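Local coordinates for protein RNA-dependent RNA polymerase (Toscana virus, PDB 6QW0) that probably cleaves capped host RNAs with its manganese-binding N-terminal endonuclease domain, supplying short primers for viral transcription by cap snatching, at residues T75-K78 and H79-F83; S138-L141 and A142-K146; S26-Y29 and D30-I33. All coordinates share one frame; numbering follows the deposited sequence.

Contact 1: T75-K78 and H79-F83. With MN3 (manganese (III) ion), chain C.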
loop_
_atom_site.group_PDB
_atom_site.type_symbol
_atom_site.label_atom_id
_atom_site.label_comp_id
_atom_site.label_asym_id
_atom_site.label_seq_id
_atom_site.Cartn_x
_atom_site.Cartn_y
_atom_site.Cartn_z
ATOM N N THR A 75 2.061 13.909 -9.021
ATOM C CA THR A 75 0.886 13.997 -8.164
ATOM C C THR A 75 0.766 12.804 -7.221
ATOM O O THR A 75 0.243 12.947 -6.110
ATOM C CB THR A 75 -0.376 14.126 -9.014
ATOM O OG1 THR A 75 -1.521 14.175 -8.155
ATOM C CG2 THR A 75 -0.505 12.951 -9.978
ATOM N N LEU A 76 1.237 11.627 -7.634
ATOM C CA LEU A 76 1.160 10.436 -6.798
ATOM C C LEU A 76 2.515 10.056 -6.215
ATOM O O LEU A 76 2.694 8.925 -5.751
ATOM C CB LEU A 76 0.570 9.270 -7.591
ATOM C CG LEU A 76 -0.951 9.345 -7.759
ATOM C CD1 LEU A 76 -1.455 8.237 -8.673
ATOM C CD2 LEU A 76 -1.646 9.292 -6.403
ATOM N N PHE A 77 3.471 10.989 -6.210
ATOM C CA PHE A 77 4.818 10.642 -5.772
ATOM C C PHE A 77 4.837 10.237 -4.303
ATOM O O PHE A 77 5.463 9.237 -3.937
ATOM C CB PHE A 77 5.790 11.802 -6.019
ATOM C CG PHE A 77 7.126 11.602 -5.358
ATOM C CD1 PHE A 77 8.094 10.810 -5.947
ATOM C CD2 PHE A 77 7.400 12.186 -4.128
ATOM C CE1 PHE A 77 9.309 10.606 -5.336
ATOM C CE2 PHE A 77 8.611 11.986 -3.510
ATOM C CZ PHE A 77 9.573 11.200 -4.115
ATOM N N LYS A 78 4.173 11.014 -3.438
ATOM C CA LYS A 78 4.206 10.693 -2.013
ATOM C C LYS A 78 3.663 9.294 -1.762
ATOM O O LYS A 78 4.256 8.513 -1.014
ATOM C CB LYS A 78 3.410 11.726 -1.209
ATOM C CG LYS A 78 4.171 13.016 -0.927
ATOM C CD LYS A 78 3.376 13.971 -0.043
ATOM C CE LYS A 78 2.106 14.444 -0.735
ATOM N NZ LYS A 78 1.325 15.373 0.133
ATOM N N HIS A 79 2.549 8.955 -2.407
ATOM C CA HIS A 79 1.933 7.643 -2.217
ATOM C C HIS A 79 2.843 6.534 -2.735
ATOM O O HIS A 79 3.127 5.558 -2.023
ATOM C CB HIS A 79 0.572 7.644 -2.923
ATOM C CG HIS A 79 -0.104 6.309 -3.020
ATOM N ND1 HIS A 79 0.255 5.351 -3.944
ATOM C CD2 HIS A 79 -1.172 5.810 -2.353
ATOM C CE1 HIS A 79 -0.543 4.303 -3.823
ATOM N NE2 HIS A 79 -1.421 4.560 -2.869
ATOM N N ASP A 80 3.334 6.686 -3.965
ATOM C CA ASP A 80 4.099 5.620 -4.595
ATOM C C ASP A 80 5.444 5.415 -3.911
ATOM O O ASP A 80 5.875 4.276 -3.721
ATOM C CB ASP A 80 4.276 5.925 -6.082
ATOM C CG ASP A 80 2.986 5.743 -6.857
ATOM O OD1 ASP A 80 1.995 5.261 -6.260
ATOM O OD2 ASP A 80 2.958 6.078 -8.058
ATOM N N PHE A 81 6.110 6.498 -3.506
ATOM C CA PHE A 81 7.389 6.340 -2.812
ATOM C C PHE A 81 7.202 5.705 -1.441
ATOM O O PHE A 81 7.978 4.826 -1.049
ATOM C CB PHE A 81 8.106 7.688 -2.690
ATOM C CG PHE A 81 9.492 7.595 -2.093
ATOM C CD1 PHE A 81 9.682 7.701 -0.725
ATOM C CD2 PHE A 81 10.605 7.414 -2.903
ATOM C CE1 PHE A 81 10.949 7.615 -0.164
ATOM C CE2 PHE A 81 11.879 7.327 -2.346
ATOM C CZ PHE A 81 12.046 7.426 -0.975
ATOM N N THR A 82 6.184 6.139 -0.695
ATOM C CA THR A 82 5.994 5.623 0.657
ATOM C C THR A 82 5.914 4.103 0.666
ATOM O O THR A 82 6.540 3.443 1.501
ATOM C CB THR A 82 4.722 6.214 1.266
ATOM O OG1 THR A 82 4.896 7.625 1.443
ATOM C CG2 THR A 82 4.407 5.554 2.599
ATOM N N PHE A 83 5.160 3.532 -0.272
ATOM C CA PHE A 83 4.854 2.110 -0.247
ATOM C C PHE A 83 5.673 1.323 -1.260
ATOM O O PHE A 83 5.408 0.133 -1.471
ATOM C CB PHE A 83 3.349 1.914 -0.466
ATOM C CG PHE A 83 2.510 2.548 0.613
ATOM C CD1 PHE A 83 2.338 1.909 1.827
ATOM C CD2 PHE A 83 1.917 3.786 0.419
ATOM C CE1 PHE A 83 1.582 2.491 2.848
ATOM C CE2 PHE A 83 1.152 4.376 1.439
ATOM C CZ PHE A 83 0.982 3.720 2.642
HETATM MN MN MN3 C . -3.559 3.683 -2.904
HETATM O O HOH W 1 0.736 10.963 -3.670
HETATM O O HOH W 2 -3.891 4.412 -5.131
HETATM O O HOH W 3 -4.642 5.780 -2.949
#
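Asp80 N reaches back to Leu76 O at 2.9 Å, and Phe81 N to Phe77 O at 2.8 Å. These bonds form one short helix, with Leu76 at its N-cap position. Both are nearly straight (166°). Lys78 O accepts two bonds from one residue: Thr82 N lies at 3.1 Å and Thr82 OG1 at 2.7 Å, on opposite faces of the carbonyl plane. The hydroxyl gets there by standing anti to its own carbonyl carbon (chi1 -66°). This helix brings His79 to the manganese site of the PD-(D/E)XK-type endonuclease fold. His79 NE2 binds the manganese at 2.3 Å; two waters, Asp114, Glu128 and the backbone oxygen of Phe129 complete the shell. His79 ND1 donates to Asp80 OD1 at 2.9 Å. Asp80 OD1 lies in the ring plane; it is met on its anti side, somewhat out of the carboxylate plane. With NE2 on the manganese and ND1 on Asp80, the ring's rotation is restrained at both nitrogens. Phe81 CB sits over one face of the Phe77 ring, 4.2 Å from its centroid, in a CH-pi contact; the rings barely overlap. Both side chains touch helix 183-203, where Arg192 makes a cation-pi contact with Phe81.

Contact 2: S138-L141 and A142-K146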
loop_
_atom_site.group_PDB
_atom_site.type_symbol
_atom_site.label_atom_id
_atom_site.label_comp_id
_atom_site.label_asym_id
_atom_site.label_seq_id
_atom_site.Cartn_x
_atom_site.Cartn_y
_atom_site.Cartn_z
ATOM N N SER A 138 -7.227 11.377 11.248
ATOM C CA SER A 138 -7.330 11.540 9.803
ATOM C C SER A 138 -6.953 10.251 9.081
ATOM O O SER A 138 -7.565 9.899 8.063
ATOM C CB SER A 138 -6.442 12.695 9.338
ATOM O OG SER A 138 -6.667 12.970 7.965
ATOM N N ALA A 139 -5.941 9.539 9.593
ATOM C CA ALA A 139 -5.537 8.272 8.986
ATOM C C ALA A 139 -6.634 7.227 9.110
ATOM O O ALA A 139 -6.852 6.440 8.182
ATOM C CB ALA A 139 -4.251 7.757 9.627
ATOM N N ASP A 140 -7.323 7.187 10.253
ATOM C CA ASP A 140 -8.428 6.237 10.379
ATOM C C ASP A 140 -9.541 6.558 9.391
ATOM O O ASP A 140 -10.097 5.653 8.762
ATOM C CB ASP A 140 -8.972 6.209 11.802
ATOM C CG ASP A 140 -10.190 5.304 11.923
ATOM O OD1 ASP A 140 -10.025 4.102 12.223
ATOM O OD2 ASP A 140 -11.312 5.787 11.668
ATOM N N LEU A 141 -9.863 7.842 9.207
ATOM C CA LEU A 141 -10.873 8.199 8.217
ATOM C C LEU A 141 -10.425 7.812 6.814
ATOM O O LEU A 141 -11.225 7.325 6.008
ATOM C CB LEU A 141 -11.184 9.696 8.288
ATOM C CG LEU A 141 -12.176 10.259 7.266
ATOM C CD1 LEU A 141 -13.529 9.562 7.358
ATOM C CD2 LEU A 141 -12.333 11.759 7.476
ATOM N N ALA A 142 -9.148 8.016 6.506
ATOM C CA ALA A 142 -8.648 7.659 5.183
ATOM C C ALA A 142 -8.752 6.157 4.945
ATOM O O ALA A 142 -9.136 5.723 3.854
ATOM C CB ALA A 142 -7.205 8.138 5.030
ATOM N N ALA A 143 -8.402 5.353 5.955
ATOM C CA ALA A 143 -8.548 3.900 5.841
ATOM C C ALA A 143 -10.000 3.507 5.607
ATOM O O ALA A 143 -10.296 2.654 4.762
ATOM C CB ALA A 143 -8.007 3.214 7.097
ATOM N N ARG A 144 -10.926 4.113 6.345
ATOM C CA ARG A 144 -12.328 3.759 6.160
ATOM C C ARG A 144 -12.853 4.218 4.809
ATOM O O ARG A 144 -13.710 3.548 4.220
ATOM C CB ARG A 144 -13.155 4.321 7.313
ATOM C CG ARG A 144 -12.691 3.716 8.610
ATOM C CD ARG A 144 -13.540 4.042 9.792
ATOM N NE ARG A 144 -12.820 3.698 11.012
ATOM C CZ ARG A 144 -12.779 2.484 11.552
ATOM N NH1 ARG A 144 -13.427 1.469 10.986
ATOM N NH2 ARG A 144 -12.090 2.287 12.664
ATOM N N ASN A 145 -12.341 5.333 4.286
ATOM C CA ASN A 145 -12.739 5.749 2.948
ATOM C C ASN A 145 -12.294 4.733 1.900
ATOM O O ASN A 145 -13.030 4.458 0.947
ATOM C CB ASN A 145 -12.184 7.142 2.639
ATOM C CG ASN A 145 -12.920 8.238 3.401
ATOM O OD1 ASN A 145 -14.057 8.046 3.834
ATOM N ND2 ASN A 145 -12.275 9.388 3.565
ATOM N N LYS A 146 -11.104 4.146 2.065
ATOM C CA LYS A 146 -10.667 3.144 1.090
ATOM C C LYS A 146 -11.467 1.850 1.225
ATOM O O LYS A 146 -11.739 1.192 0.212
ATOM C CB LYS A 146 -9.173 2.862 1.229
ATOM C CG LYS A 146 -8.285 4.018 0.831
ATOM C CD LYS A 146 -8.577 4.504 -0.569
ATOM C CE LYS A 146 -7.541 5.542 -1.011
ATOM N NZ LYS A 146 -7.853 6.066 -2.383
#
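Arg144 runs back one turn along its helix to Asp140. Its CB is 3.6 Å from Asp140 O, the backbone oxygen that also accepts the Arg144 N-H. CG comes closer still, 3.2 Å from Asp140 O. From CG the chain is extended to NE, and CD passes 3.4 Å from Asp140 OD2. NE then donates to Asp140 OD2 at 2.7 Å, with an N-H...O angle of 159°. The oxygen is approached on its syn side and lies at the edge of the guanidinium, close to its plane. At the tip, Arg144 NH2 lies 2.8 Å from Asp140 OD1, but this second bond is weak, bent to 125°. The carboxylate and guanidinium planes are 49° apart, so the two groups do not lie flat against each other, consistent with the bent second bond. The NE bond is the straighter of the two. With CG anti to its backbone N, Asp140 turns its carboxylate toward the following turn.

These residues lie on helix 136-157, the crossover of a beta-alpha-beta unit whose parallel strands are 124-131 and 163-171. The alanines bring the helix against the sheet. Ala143 touches Ile167 and Ala169, Ala139 touches His171, and Ala142 touches Thr130. Lys146 reaches Glu128, one of the manganese ligands. Regular backbone bonds join the two halves, among them Ala143 N to Ala139 O at 2.9 Å. Ser138 uses its hydroxyl outside this stretch, in a hydrogen bond with Thr132 OG1. On the exposed side, Leu141 and Asn145 cross at a slant. Leu141 CG lies 3.8 Å from Asn145 ND2, and Leu141 CD1 is close to both OD1 and ND2 of Asn145.

Contact 3: S26-Y29 and D30-I33. With SO4 (sulfate ion), chain E.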
loop_
_atom_site.group_PDB
_atom_site.type_symbol
_atom_site.label_atom_id
_atom_site.label_comp_id
_atom_site.label_asym_id
_atom_site.label_seq_id
_atom_site.Cartn_x
_atom_site.Cartn_y
_atom_site.Cartn_z
ATOM N N SER A 26 4.620 5.182 15.315
ATOM C CA SER A 26 6.018 5.043 14.934
ATOM C C SER A 26 6.922 5.222 16.155
ATOM O O SER A 26 6.531 5.786 17.184
ATOM C CB SER A 26 6.399 6.045 13.840
ATOM O OG SER A 26 6.031 7.370 14.172
ATOM N N SER A 27 8.139 4.714 16.027
ATOM C CA SER A 27 9.150 4.784 17.078
ATOM C C SER A 27 10.504 5.025 16.427
ATOM O O SER A 27 11.491 4.338 16.694
ATOM C CB SER A 27 9.139 3.514 17.927
ATOM O OG SER A 27 9.468 2.377 17.141
ATOM N N ILE A 28 10.542 6.010 15.536
ATOM C CA ILE A 28 11.752 6.271 14.766
ATOM C C ILE A 28 12.761 7.003 15.632
ATOM O O ILE A 28 13.970 6.737 15.571
ATOM C CB ILE A 28 11.408 7.064 13.492
ATOM C CG1 ILE A 28 10.577 6.211 12.532
ATOM C CG2 ILE A 28 12.668 7.547 12.805
ATOM C CD1 ILE A 28 9.901 7.041 11.436
ATOM N N TYR A 29 12.276 7.931 16.455
ATOM C CA TYR A 29 13.095 8.655 17.430
ATOM C C TYR A 29 14.103 9.512 16.672
ATOM O O TYR A 29 13.723 10.221 15.728
ATOM C CB TYR A 29 13.651 7.705 18.492
ATOM C CG TYR A 29 12.555 7.042 19.290
ATOM C CD1 TYR A 29 12.714 5.780 19.847
ATOM C CD2 TYR A 29 11.345 7.691 19.477
ATOM C CE1 TYR A 29 11.687 5.187 20.582
ATOM C CE2 TYR A 29 10.321 7.113 20.199
ATOM C CZ TYR A 29 10.494 5.859 20.754
ATOM O OH TYR A 29 9.468 5.276 21.476
ATOM N N ASP A 30 15.375 9.489 17.025
ATOM C CA ASP A 30 16.352 10.381 16.419
ATOM C C ASP A 30 17.248 9.538 15.514
ATOM O O ASP A 30 18.383 9.205 15.858
ATOM C CB ASP A 30 17.118 11.091 17.519
ATOM C CG ASP A 30 17.981 12.203 17.001
ATOM O OD1 ASP A 30 18.055 12.366 15.762
ATOM O OD2 ASP A 30 18.571 12.923 17.825
ATOM N N THR A 31 16.717 9.188 14.334
ATOM C CA THR A 31 17.272 8.355 13.269
ATOM C C THR A 31 17.767 9.218 12.115
ATOM O O THR A 31 17.083 10.171 11.724
ATOM C CB THR A 31 16.219 7.371 12.745
ATOM O OG1 THR A 31 15.722 6.572 13.827
ATOM C CG2 THR A 31 16.799 6.445 11.684
ATOM N N PRO A 32 18.942 8.924 11.551
ATOM C CA PRO A 32 19.419 9.706 10.405
ATOM C C PRO A 32 18.472 9.580 9.224
ATOM O O PRO A 32 17.910 8.516 8.959
ATOM C CB PRO A 32 20.788 9.093 10.089
ATOM C CG PRO A 32 21.213 8.432 11.361
ATOM C CD PRO A 32 19.946 7.943 12.000
ATOM N N ILE A 33 18.298 10.696 8.521
ATOM C CA ILE A 33 17.450 10.789 7.344
ATOM C C ILE A 33 18.365 11.108 6.163
ATOM O O ILE A 33 19.168 12.039 6.256
ATOM C CB ILE A 33 16.370 11.876 7.493
ATOM C CG1 ILE A 33 15.531 11.621 8.751
ATOM C CG2 ILE A 33 15.506 11.987 6.240
ATOM C CD1 ILE A 33 14.595 12.775 9.095
HETATM S S SO4 E . 8.558 8.960 16.386
HETATM O O1 SO4 E . 9.751 8.594 17.134
HETATM O O2 SO4 E . 8.738 10.270 15.768
HETATM O O3 SO4 E . 7.411 8.991 17.294
HETATM O O4 SO4 E . 8.345 7.958 15.352
#
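The loop between strand 22-25 and strand 36-39 bends where Thr31 meets Ile28. Thr31 OG1 donates to Ile28 O at 2.5 Å; the distance is unusually short and its exact length is doubtful. The hydroxyl stands beside its own backbone N, anti to the carbonyl carbon (chi1 -57°), which puts OG1 within reach of Ile28 O. The two side chains cross at about a right angle, with Thr31 CB 3.6 Å from Ile28 CG2. Between them Tyr29 takes a positive phi, which bends the chain sharply. Thr31 N makes a weak bond to Tyr29 O at 3.5 Å, and the backbone around Asp30 resembles an inverse gamma turn.

The first half of the loop holds a sulfate, probably from the crystallisation liquor. Sulfate O4 is gripped twice, by Ser26 OG at 2.7 Å and by Ile28 N at 2.9 Å; the second bond is close to straight, at 168°. Tyr29 N donates to sulfate O1 at 2.7 Å. The same oxygen lies 3.0 Å from Tyr29 CD2, approaching the ring obliquely. Arg194 NH2 of helix 183-203 adds a charged partner, and Ile28 touches Val190 and Arg194 of that helix. Whether an anion binds here in the virus is not known, but neighbouring backbone N-H groups, a serine hydroxyl and an arginine around one oxyanion are typical of a small anion-binding loop.

Contacts 1 and 2 are turns of helix, held by regular backbone bonds. All three contacts are partly buried, but contact 3 lies farthest from the centre of the chain, its own centre about 21 Å away, in a loop without regular structure. Contact 1 provides a metal ligand, and Phe77 and Phe81 meet helix 183-203. Contact 2 sets small alanines against the central sheet and places its salt bridge away from the metal. Strand 163-171 touches contacts 1 and 2. Contact 3 shares helix 183-203 with contact 1, but there an arginine of that helix serves a sulfate. No two contacts touch; the nearest atoms of contacts 1 and 2 are about 6 Å apart.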